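Local coordinates for putative diflavin flavoprotein A 5 (Nostoc sp. PCC 7120, PDB 4FEK) that probably transfers electrons from NADH to oxygen, reducing it to water, as a modular flavodiiron protein of which this chain is the N-terminal metallo-beta-lactamase-like part, at residues K5-Q10 with L21-W26; A15-K19 with Y46-G50; T167-D173 with Q223-V229. One frame throughout, in Å; residues are numbered along the deposited sequence.

Contact 1. Residues K5-Q10 with L21-W26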
# COMPACT_ATOMS: atom_id res chain seq x y z
N LYS A 5 -17.02 -13.81 -11.81
CA LYS A 5 -15.66 -14.18 -12.18
C LYS A 5 -14.89 -14.63 -10.94
O LYS A 5 -15.24 -14.25 -9.82
CB LYS A 5 -14.94 -13.01 -12.85
CG LYS A 5 -15.76 -12.26 -13.90
CD LYS A 5 -14.92 -11.18 -14.57
CE LYS A 5 -15.75 -10.27 -15.46
NZ LYS A 5 -14.90 -9.23 -16.13
N PRO A 6 -13.83 -15.44 -11.12
CA PRO A 6 -13.01 -15.85 -9.98
C PRO A 6 -11.99 -14.77 -9.62
O PRO A 6 -11.72 -13.89 -10.44
CB PRO A 6 -12.27 -17.07 -10.52
CG PRO A 6 -12.10 -16.76 -11.97
CD PRO A 6 -13.41 -16.12 -12.37
N ARG A 7 -11.41 -14.86 -8.43
CA ARG A 7 -10.33 -13.97 -8.03
C ARG A 7 -9.08 -14.32 -8.83
O ARG A 7 -8.80 -15.49 -9.08
CB ARG A 7 -10.05 -14.12 -6.54
CG ARG A 7 -11.25 -13.77 -5.68
CD ARG A 7 -10.94 -13.78 -4.19
NE ARG A 7 -12.12 -13.33 -3.46
CZ ARG A 7 -12.27 -13.42 -2.14
NH1 ARG A 7 -11.31 -13.94 -1.39
NH2 ARG A 7 -13.39 -12.97 -1.58
N ASP A 8 -8.33 -13.31 -9.26
CA ASP A 8 -7.09 -13.56 -10.00
C ASP A 8 -6.04 -12.51 -9.62
O ASP A 8 -6.33 -11.59 -8.85
CB ASP A 8 -7.33 -13.57 -11.52
CG ASP A 8 -7.81 -12.22 -12.06
OD1 ASP A 8 -7.50 -11.16 -11.48
OD2 ASP A 8 -8.49 -12.21 -13.11
N VAL A 9 -4.84 -12.62 -10.18
CA VAL A 9 -3.84 -11.60 -9.95
C VAL A 9 -3.39 -11.04 -11.29
O VAL A 9 -3.06 -11.77 -12.21
CB VAL A 9 -2.62 -12.15 -9.15
CG1 VAL A 9 -1.56 -11.07 -8.97
CG2 VAL A 9 -3.09 -12.67 -7.81
N GLN A 10 -3.40 -9.72 -11.39
CA GLN A 10 -3.02 -9.04 -12.61
C GLN A 10 -1.61 -8.47 -12.40
O GLN A 10 -1.38 -7.68 -11.47
CB GLN A 10 -4.08 -7.96 -12.87
CG GLN A 10 -3.99 -7.16 -14.12
CD GLN A 10 -5.15 -6.17 -14.20
OE1 GLN A 10 -5.52 -5.56 -13.19
NE2 GLN A 10 -5.72 -6.02 -15.38
N LEU A 21 1.37 -6.21 -8.71
CA LEU A 21 0.51 -7.38 -8.69
C LEU A 21 -0.81 -6.94 -8.08
O LEU A 21 -0.84 -6.58 -6.91
CB LEU A 21 1.12 -8.50 -7.82
CG LEU A 21 2.29 -9.28 -8.42
CD1 LEU A 21 3.56 -8.44 -8.40
CD2 LEU A 21 2.50 -10.61 -7.68
N ARG A 22 -1.88 -6.91 -8.87
CA ARG A 22 -3.20 -6.54 -8.35
C ARG A 22 -4.02 -7.80 -8.12
O ARG A 22 -4.39 -8.49 -9.08
CB ARG A 22 -3.96 -5.64 -9.33
CG ARG A 22 -3.17 -4.47 -9.87
CD ARG A 22 -4.01 -3.79 -10.97
NE ARG A 22 -5.00 -2.91 -10.40
CZ ARG A 22 -6.27 -2.77 -10.79
NH1 ARG A 22 -6.80 -3.45 -11.79
NH2 ARG A 22 -7.02 -1.91 -10.14
N ALA A 23 -4.24 -8.14 -6.87
CA ALA A 23 -5.09 -9.28 -6.53
C ALA A 23 -6.50 -8.76 -6.63
O ALA A 23 -6.84 -7.78 -5.95
CB ALA A 23 -4.80 -9.73 -5.13
N ARG A 24 -7.31 -9.39 -7.46
CA ARG A 24 -8.62 -8.85 -7.79
C ARG A 24 -9.75 -9.69 -7.25
O ARG A 24 -9.68 -10.93 -7.26
CB ARG A 24 -8.77 -8.68 -9.32
CG ARG A 24 -7.71 -7.79 -9.93
CD ARG A 24 -8.08 -7.40 -11.34
NE ARG A 24 -8.19 -8.56 -12.22
CZ ARG A 24 -8.70 -8.52 -13.45
NH1 ARG A 24 -9.14 -7.37 -13.96
NH2 ARG A 24 -8.78 -9.63 -14.16
N SER A 25 -10.80 -9.02 -6.78
CA SER A 25 -12.04 -9.69 -6.41
C SER A 25 -13.27 -8.93 -6.92
O SER A 25 -13.43 -7.74 -6.67
CB SER A 25 -12.14 -9.89 -4.90
OG SER A 25 -13.32 -10.62 -4.57
N TRP A 26 -14.13 -9.63 -7.65
CA TRP A 26 -15.32 -8.97 -8.20
C TRP A 26 -16.45 -8.78 -7.18
O TRP A 26 -17.44 -8.09 -7.45
CB TRP A 26 -15.80 -9.70 -9.46
CG TRP A 26 -14.72 -9.71 -10.51
CD1 TRP A 26 -13.74 -10.65 -10.68
CD2 TRP A 26 -14.49 -8.71 -11.51
NE1 TRP A 26 -12.92 -10.30 -11.73
CE2 TRP A 26 -13.36 -9.11 -12.25
CE3 TRP A 26 -15.13 -7.51 -11.84
CZ2 TRP A 26 -12.87 -8.36 -13.32
CZ3 TRP A 26 -14.64 -6.77 -12.90
CH2 TRP A 26 -13.52 -7.20 -13.63
O HOH W 1 -14.24 -12.47 -7.65
O HOH W 2 -10.92 -12.55 -13.04
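Val9 and Gln10 pair with Ala23 and Arg22 across the beta hairpin of strands 8-15 and 18-25, at the margin of the seven-stranded sheet. Register evidence is clearest at Gln10 and Arg22, an antiparallel hydrogen-bonded pair in which Gln10 N meets Arg22 O at 2.8 Å and Arg22 N meets Gln10 O at 2.8 Å. Next to it, Arg24 N donates to Asp8 O at 2.8 Å. On the face carrying the Gln10 and Arg22 side chains, Arg24 grips the Asp8 carboxylate side-on in a salt bridge. Arg24 NE reaches Asp8 OD1 at 2.8 Å and Arg24 NH2 reaches Asp8 OD2 at 2.8 Å, each oxygen using its syn lone pair. Carboxylate and guanidinium planes differ by only 13°; the two bonds hold the groups nearly coplanar, edge to edge. Gln10 leaves the strand with CG opposite the backbone N (chi1 -176°) and runs extended alongside Arg22, whose NH1 donates to Gln10 OE1 in the carbonyl plane at 2.8 Å. Lys5 lies over one face of the Trp26 indole: its CD sits above the five-membered ring, and NZ makes a cation-pi contact 3.9 Å from the centroid of the six-membered ring, though this lysine is poorly ordered. Outside the hairpin, Arg24 NH1 bridges to Asp183, and Gly232 O accepts from Arg22 NH2. Val9 packs on Ala70 and Ala23 on Phe63, both of helix 61-74, while strand 41-49 continues the sheet beside strand 18-25.

Contact 2. Residues A15-K19 with Y46-G50; sequences ATNTK and YVIEG
Thr18 and Ile48 face each other as a non-hydrogen-bonded pair where strand 18-25, just leaving a type II beta turn, joins strand 41-49 in the seven-stranded mixed sheet of this metallo-beta-lactamase-like domain. Backbone hydrogen bonds fix the antiparallel register. Glu49 N donates to Asn17 O at 2.8 Å, and Lys19 and Val47 close a reciprocal pair, with Lys19 N to Val47 O at 3.0 Å and Val47 N to Lys19 O at 2.9 Å. The turn itself, from Ala15 to Thr18, is closed by Thr18 N to Ala15 O at 2.9 Å; Asn17 occupies its third position with a positive phi of 61°, as a type II turn requires. Among van der Waals contacts, Asn17 CB and CG both come close to the Glu49 carbonyl oxygen, CB at 3.1 Å. The amide earns its polar bond outside the pair, ND2 joining His144 NE2. Thr18 and Ile48 run alongside each other from the same face of the sheet, with Thr18 CG2 and Ile48 CG1 4.2 Å apart; Tyr171 of strand 169-173 touches both. Charges contribute at longer range at most: Lys19 NZ and Glu49 OE2 stay 5.3 Å apart and form no salt bridge. Within the turn, Thr18 OG1 donates to Thr16 O at 3.0 Å, approaching from 50° above the carbonyl plane rather than along a lone pair.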
# COMPACT_ATOMS: atom_id res chain seq x y z
N ALA A 15 6.95 0.77 -14.09
CA ALA A 15 8.06 1.70 -14.13
C ALA A 15 9.35 0.92 -14.24
O ALA A 15 9.33 -0.30 -14.20
CB ALA A 15 8.07 2.56 -12.87
N THR A 16 10.47 1.63 -14.34
CA THR A 16 11.78 0.99 -14.39
C THR A 16 11.96 0.08 -13.19
O THR A 16 11.88 0.52 -12.06
CB THR A 16 12.92 2.02 -14.44
OG1 THR A 16 12.73 2.88 -15.57
CG2 THR A 16 14.27 1.32 -14.55
N ASN A 17 12.16 -1.21 -13.47
CA ASN A 17 12.36 -2.22 -12.43
C ASN A 17 11.18 -2.37 -11.48
O ASN A 17 11.33 -2.93 -10.39
CB ASN A 17 13.61 -1.92 -11.61
CG ASN A 17 14.89 -2.01 -12.44
OD1 ASN A 17 15.07 -2.94 -13.25
ND2 ASN A 17 15.79 -1.06 -12.23
N THR A 18 10.02 -1.91 -11.90
CA THR A 18 8.85 -1.94 -11.02
C THR A 18 7.64 -2.60 -11.66
O THR A 18 7.24 -2.25 -12.79
CB THR A 18 8.47 -0.51 -10.58
OG1 THR A 18 9.64 0.18 -10.15
CG2 THR A 18 7.42 -0.52 -9.42
N LYS A 19 7.03 -3.52 -10.91
CA LYS A 19 5.79 -4.17 -11.32
C LYS A 19 4.74 -4.09 -10.21
O LYS A 19 5.09 -4.05 -9.03
CB LYS A 19 6.02 -5.66 -11.58
CG LYS A 19 7.01 -5.93 -12.72
CD LYS A 19 7.15 -7.44 -12.97
CE LYS A 19 7.98 -7.70 -14.24
NZ LYS A 19 8.49 -9.11 -14.28
N TYR A 46 3.53 -4.51 -4.76
CA TYR A 46 4.49 -4.02 -5.75
C TYR A 46 5.84 -4.71 -5.56
O TYR A 46 6.16 -5.17 -4.46
CB TYR A 46 4.66 -2.50 -5.61
CG TYR A 46 3.37 -1.77 -5.85
CD1 TYR A 46 3.02 -1.33 -7.11
CD2 TYR A 46 2.45 -1.57 -4.80
CE1 TYR A 46 1.80 -0.67 -7.34
CE2 TYR A 46 1.24 -0.93 -5.02
CZ TYR A 46 0.92 -0.47 -6.28
OH TYR A 46 -0.28 0.18 -6.49
N VAL A 47 6.63 -4.77 -6.64
CA VAL A 47 7.98 -5.36 -6.61
C VAL A 47 8.93 -4.38 -7.27
O VAL A 47 8.67 -3.93 -8.38
CB VAL A 47 8.04 -6.69 -7.40
CG1 VAL A 47 9.42 -7.33 -7.23
CG2 VAL A 47 6.93 -7.65 -6.93
N ILE A 48 9.97 -3.98 -6.55
CA ILE A 48 11.03 -3.16 -7.15
C ILE A 48 12.31 -3.99 -7.18
O ILE A 48 12.79 -4.48 -6.15
CB ILE A 48 11.31 -1.87 -6.35
CG1 ILE A 48 10.03 -1.04 -6.19
CG2 ILE A 48 12.41 -1.05 -7.03
CD1 ILE A 48 10.12 -0.01 -5.03
N GLU A 49 12.90 -4.14 -8.37
CA GLU A 49 14.09 -4.96 -8.50
C GLU A 49 15.30 -4.12 -8.85
O GLU A 49 15.52 -3.80 -10.02
CB GLU A 49 13.92 -6.01 -9.61
CG GLU A 49 12.94 -7.11 -9.30
CD GLU A 49 12.83 -8.11 -10.44
OE1 GLU A 49 13.53 -7.94 -11.47
OE2 GLU A 49 12.04 -9.08 -10.30
N GLY A 50 16.09 -3.75 -7.85
CA GLY A 50 17.33 -3.06 -8.13
C GLY A 50 18.43 -4.10 -8.01
O GLY A 50 18.24 -5.26 -8.40

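Contact 3. Residues T167-D173 with Q223-V229; sequences TQILYTD and QVRLYAV
Gln168 reaches across to Gln223 and Arg225 at the entrance to a parallel strand pair, 169-173 with 226-229, and its side chain can be followed outward. Gln168 CB rests 3.3 Å from Gln223 O. CG continues past the same carbonyl oxygen, and CD comes near Gln223 OE1. Chi1 of -52° sets CG opposite the carbonyl carbon, and the chain then runs extended, carrying the amide out between both partners. There Gln168 OE1 accepts from Arg225 NE at 3.3 Å, lying in the guanidinium plane, whereas Gln168 NE2 makes only a weak bond to Gln223 OE1, the two amide planes standing 76° apart. Arg225 N fastens the backbone to Gln168 O at 2.8 Å. Farther along, Leu170 bonds to Leu226 and Ala228, the residues flanking its register partner Tyr227: Leu170 N donates to Leu226 O at 3.0 Å, nearly in line with the carbonyl bond, and Leu170 O accepts from Ala228 N at 2.8 Å. Leu226 N, by contrast, is buried without a hydrogen-bonding partner. On one face, Ala228 CB touches both Ile169 CG2 at 3.6 Å and Tyr171 CD1 at 3.5 Å. On the other, Leu170 CD2 lies beside the Tyr227 ring, whose hydroxyl bonds to Thr243. Helices 194-205 and 209-219 fall between the strands along the chain, giving a beta-alpha-beta crossover to the edge of the five-stranded sheet, while Asp173 OD2 meets His87 ND1 at the end where metallo-beta-lactamase folds usually place their metal site.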
# COMPACT_ATOMS: atom_id res chain seq x y z
N THR A 167 11.94 6.37 -9.77
CA THR A 167 10.75 6.31 -10.59
C THR A 167 9.74 7.40 -10.22
O THR A 167 8.74 7.60 -10.92
CB THR A 167 10.08 4.94 -10.43
OG1 THR A 167 9.61 4.80 -9.08
CG2 THR A 167 11.08 3.80 -10.73
N GLN A 168 9.99 8.09 -9.11
CA GLN A 168 9.05 9.10 -8.58
C GLN A 168 7.66 8.54 -8.29
O GLN A 168 6.63 9.22 -8.45
CB GLN A 168 8.99 10.35 -9.47
CG GLN A 168 10.38 10.90 -9.74
CD GLN A 168 10.38 12.25 -10.41
OE1 GLN A 168 9.62 12.51 -11.33
NE2 GLN A 168 11.27 13.12 -9.95
N ILE A 169 7.63 7.28 -7.87
CA ILE A 169 6.39 6.65 -7.47
C ILE A 169 6.29 6.74 -5.95
O ILE A 169 7.24 6.49 -5.22
CB ILE A 169 6.34 5.16 -7.90
CG1 ILE A 169 6.25 5.02 -9.44
CG2 ILE A 169 5.16 4.47 -7.27
CD1 ILE A 169 6.28 3.54 -9.91
N LEU A 170 5.11 7.14 -5.48
CA LEU A 170 4.84 7.14 -4.05
C LEU A 170 3.89 6.00 -3.73
O LEU A 170 2.78 5.92 -4.29
CB LEU A 170 4.22 8.49 -3.66
CG LEU A 170 3.90 8.63 -2.18
CD1 LEU A 170 5.20 8.62 -1.40
CD2 LEU A 170 3.12 9.94 -1.94
N TYR A 171 4.32 5.11 -2.84
CA TYR A 171 3.54 3.94 -2.41
C TYR A 171 2.73 4.39 -1.19
O TYR A 171 3.31 4.70 -0.15
CB TYR A 171 4.47 2.77 -2.08
CG TYR A 171 5.26 2.34 -3.34
CD1 TYR A 171 4.75 1.37 -4.20
CD2 TYR A 171 6.46 2.96 -3.68
CE1 TYR A 171 5.44 1.00 -5.36
CE2 TYR A 171 7.16 2.61 -4.86
CZ TYR A 171 6.63 1.63 -5.69
OH TYR A 171 7.30 1.27 -6.84
N THR A 172 1.41 4.47 -1.35
CA THR A 172 0.59 5.19 -0.38
C THR A 172 -0.34 4.27 0.39
O THR A 172 -1.06 4.75 1.29
CB THR A 172 -0.27 6.29 -1.05
OG1 THR A 172 -1.23 5.70 -1.95
CG2 THR A 172 0.59 7.29 -1.79
N ASP A 173 -0.32 2.98 0.04
CA ASP A 173 -1.10 1.95 0.76
C ASP A 173 -2.57 2.39 0.87
O ASP A 173 -3.23 2.55 -0.15
CB ASP A 173 -0.49 1.72 2.16
CG ASP A 173 -1.04 0.50 2.87
OD1 ASP A 173 -1.78 -0.30 2.24
OD2 ASP A 173 -0.74 0.33 4.07
N GLN A 223 8.21 15.23 -5.71
CA GLN A 223 7.85 15.19 -7.11
C GLN A 223 7.33 13.80 -7.46
O GLN A 223 8.11 12.85 -7.57
CB GLN A 223 9.07 15.53 -7.95
CG GLN A 223 8.78 15.77 -9.40
CD GLN A 223 10.04 16.07 -10.18
OE1 GLN A 223 10.27 15.52 -11.26
NE2 GLN A 223 10.88 16.95 -9.63
N VAL A 224 6.01 13.68 -7.64
CA VAL A 224 5.37 12.36 -7.80
C VAL A 224 4.68 12.19 -9.15
O VAL A 224 3.88 13.02 -9.57
CB VAL A 224 4.30 12.11 -6.70
CG1 VAL A 224 3.76 10.69 -6.78
CG2 VAL A 224 4.86 12.39 -5.33
N ARG A 225 4.98 11.08 -9.82
CA ARG A 225 4.36 10.77 -11.10
C ARG A 225 3.22 9.77 -10.95
O ARG A 225 2.35 9.69 -11.82
CB ARG A 225 5.40 10.19 -12.06
CG ARG A 225 6.48 11.17 -12.47
CD ARG A 225 7.51 10.51 -13.37
NE ARG A 225 8.27 11.49 -14.13
CZ ARG A 225 8.19 11.63 -15.45
NH1 ARG A 225 7.40 10.85 -16.16
NH2 ARG A 225 8.92 12.57 -16.05
N LEU A 226 3.21 9.02 -9.85
CA LEU A 226 2.20 7.98 -9.64
C LEU A 226 1.94 7.76 -8.16
O LEU A 226 2.90 7.68 -7.37
CB LEU A 226 2.67 6.65 -10.27
CG LEU A 226 1.69 5.48 -10.21
CD1 LEU A 226 0.65 5.63 -11.31
CD2 LEU A 226 2.42 4.13 -10.32
N TYR A 227 0.66 7.66 -7.79
CA TYR A 227 0.31 7.10 -6.48
C TYR A 227 0.06 5.60 -6.67
O TYR A 227 -0.98 5.20 -7.22
CB TYR A 227 -0.97 7.72 -5.87
CG TYR A 227 -0.87 9.16 -5.44
CD1 TYR A 227 0.35 9.72 -5.05
CD2 TYR A 227 -2.00 9.97 -5.36
CE1 TYR A 227 0.43 11.04 -4.63
CE2 TYR A 227 -1.93 11.29 -4.93
CZ TYR A 227 -0.71 11.82 -4.57
OH TYR A 227 -0.64 13.14 -4.15
N ALA A 228 1.02 4.80 -6.22
CA ALA A 228 0.87 3.35 -6.21
C ALA A 228 0.07 2.97 -4.97
O ALA A 228 0.64 2.61 -3.93
CB ALA A 228 2.23 2.68 -6.20
N VAL A 229 -1.25 3.05 -5.09
CA VAL A 229 -2.17 2.87 -3.99
C VAL A 229 -2.41 1.39 -3.64
O VAL A 229 -2.11 0.52 -4.43
CB VAL A 229 -3.53 3.48 -4.33
CG1 VAL A 229 -3.34 4.97 -4.71
CG2 VAL A 229 -4.19 2.69 -5.50
O HOH W 3 1.21 1.06 -1.68

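How the contacts relate
Contacts 1 and 2 share strand 18-25 and extend one sheet, 8-15 to 18-25 to 41-49; their centres lie 20 Å apart, yet Leu21 CD1 touches Val47 CG2 at 3.8 Å. Contact 3 belongs to the second sheet, and contact 2 is its closer neighbour, with centres 12 Å apart. Tyr46 links them: its OH probably bonds to Val229 O at 2.8 Å, and its ring meets Tyr171 edge-to-face, bringing the sheets together, as in the alpha-beta/beta-alpha sandwich of the metallo-beta-lactamase fold. Contacts 1 and 3 do not touch, their nearest atoms being about 7 Å apart. The protein binds two irons per subunit; no metal lies in these contacts, but contact 3 ends at Asp173, where related folds usually hold metal.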